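PDB 5D6A: predicted ATPase of the ABC class from Vibrio vulnificus, which binds the ATP analogue AMP-PNP in its P-loop domain and probably hydrolyses ATP, as expected of an ABC-class ATPase. Local coordinates for residues N114-S119 with I159-F164. Residues are numbered along the deposited sequence; the frame is centred on the assembly and turned at random.
Sequences NAIAIS and INIITF
The carbonyl oxygen Ile-159 O, in the helical turn that presents Ile-161 to Ala-115 and Ile-116, accepts two sound hydrogen bonds, both from Thr-163. One is the ordinary helical bond, with Thr-163 N 2.8 Å from Ile-159 O. The other comes from the hydroxyl, Thr-163 OG1 lying 2.5 Å from Ile-159 O and reaching it from above the carbonyl plane, 48° out of it. Threonine suits this position because its short side chain can return its hydroxyl to the preceding turn. The turn widens here in pi fashion, and Phe-164 N adds a weak bond to Ile-159 O and another weak one to Asn-160 O.

Across the interface the contact is wholly apolar and rests on Ile-161, whose two branches divide the work. Its CG1 stands anti to the carbonyl carbon (chi1 -59°), and the extended chain beyond carries CD1 to within 3.7 Å of Ala-115 CB. The two segments come nearest here, Ala-115 CA and Ile-161 CA lying 7.7 Å apart; Ala-115 CB points toward the helix, and a lone methyl leaves room for the end of the isoleucine. The other branch takes the neighbouring residue: Ile-161 CG2 approaches Ile-116 CG1 at 4.1 Å, the two isoleucines running past each other in opposite directions. Beta-branching lets Ile-161 touch both residues at once. The 117 Å² buried, both sides summed, comes from these three residues, Ile-161 giving the largest share.

The buried Ile-116 also meets Leu-166 and Phe-169 of helix 155-172 and Phe-106 of helix 92-109, so it lies between the two helices. Ile-161 also touches Glu-113 and Pro-147, both in loops. Backbone bonds of Ala-115 with Asn-145 and Ala-117 with Arg-143 support the antiparallel pairing of strands 116-117 and 137-144, so this contact packs helix 155-172 against the antiparallel sheet of the N-terminal region, while Ile-159 and Thr-163 meet helix 23-33.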
# COMPACT_ATOMS: atom_id res chain seq x y z
N ASN A 114 30.55 0.79 4.73
CA ASN A 114 29.11 0.52 4.84
C ASN A 114 28.57 0.36 6.27
O ASN A 114 27.36 0.40 6.48
CB ASN A 114 28.72 -0.70 4.00
CG ASN A 114 29.45 -1.96 4.41
OD1 ASN A 114 30.15 -1.99 5.43
ND2 ASN A 114 29.29 -3.02 3.62
N ALA A 115 29.47 0.18 7.23
CA ALA A 115 29.06 0.06 8.63
C ALA A 115 28.48 1.39 9.11
O ALA A 115 27.69 1.44 10.05
CB ALA A 115 30.24 -0.35 9.50
N ILE A 116 28.89 2.47 8.45
CA ILE A 116 28.41 3.81 8.77
C ILE A 116 27.26 4.16 7.83
O ILE A 116 27.31 3.84 6.64
CB ILE A 116 29.54 4.85 8.60
CG1 ILE A 116 30.70 4.52 9.55
CG2 ILE A 116 29.01 6.26 8.87
CD1 ILE A 116 31.90 5.42 9.40
N ALA A 117 26.24 4.80 8.37
CA ALA A 117 25.08 5.20 7.58
C ALA A 117 24.41 6.44 8.15
O ALA A 117 24.25 6.57 9.36
CB ALA A 117 24.08 4.05 7.51
N ILE A 118 24.04 7.36 7.25
CA ILE A 118 23.36 8.59 7.62
C ILE A 118 22.06 8.65 6.83
O ILE A 118 22.00 8.19 5.69
CB ILE A 118 24.24 9.84 7.36
CG1 ILE A 118 23.61 11.08 7.99
CG2 ILE A 118 24.47 10.04 5.86
CD1 ILE A 118 24.49 12.31 7.91
N SER A 119 21.02 9.21 7.43
CA SER A 119 19.70 9.26 6.80
C SER A 119 19.58 10.34 5.72
O SER A 119 19.60 11.54 6.02
CB SER A 119 18.62 9.45 7.87
OG SER A 119 17.32 9.31 7.33
N ILE A 159 37.62 -0.56 16.09
CA ILE A 159 38.59 0.52 16.24
C ILE A 159 38.79 1.21 14.89
O ILE A 159 38.73 2.44 14.79
CB ILE A 159 39.95 0.00 16.76
CG1 ILE A 159 39.83 -0.48 18.21
CG2 ILE A 159 41.02 1.09 16.71
CD1 ILE A 159 41.08 -1.15 18.74
N ASN A 160 39.02 0.41 13.86
CA ASN A 160 39.22 0.92 12.50
C ASN A 160 38.06 1.80 12.04
O ASN A 160 38.27 2.84 11.42
CB ASN A 160 39.41 -0.25 11.53
CG ASN A 160 39.76 0.20 10.12
OD1 ASN A 160 40.44 1.21 9.94
ND2 ASN A 160 39.32 -0.56 9.13
N ILE A 161 36.84 1.38 12.34
CA ILE A 161 35.64 2.12 11.95
C ILE A 161 35.46 3.41 12.75
O ILE A 161 35.32 4.49 12.17
CB ILE A 161 34.36 1.27 12.17
CG1 ILE A 161 34.43 -0.03 11.34
CG2 ILE A 161 33.12 2.08 11.80
CD1 ILE A 161 33.24 -0.94 11.55
N ILE A 162 35.47 3.28 14.07
CA ILE A 162 35.20 4.40 14.97
C ILE A 162 36.35 5.39 15.20
O ILE A 162 36.10 6.59 15.30
CB ILE A 162 34.75 3.87 16.35
CG1 ILE A 162 33.54 2.94 16.20
CG2 ILE A 162 34.43 5.02 17.30
CD1 ILE A 162 33.13 2.24 17.48
N THR A 163 37.58 4.89 15.28
CA THR A 163 38.74 5.74 15.58
C THR A 163 39.62 6.13 14.39
O THR A 163 40.47 7.00 14.52
CB THR A 163 39.66 5.08 16.62
OG1 THR A 163 40.33 3.96 16.04
CG2 THR A 163 38.86 4.64 17.84
N PHE A 164 39.43 5.48 13.25
CA PHE A 164 40.24 5.78 12.07
C PHE A 164 39.41 6.35 10.91
O PHE A 164 39.70 7.44 10.43
CB PHE A 164 41.02 4.53 11.63
CG PHE A 164 41.93 4.77 10.46
CD1 PHE A 164 43.18 5.35 10.64
CD2 PHE A 164 41.55 4.40 9.18
CE1 PHE A 164 44.02 5.57 9.56
CE2 PHE A 164 42.39 4.62 8.10
CZ PHE A 164 43.62 5.21 8.29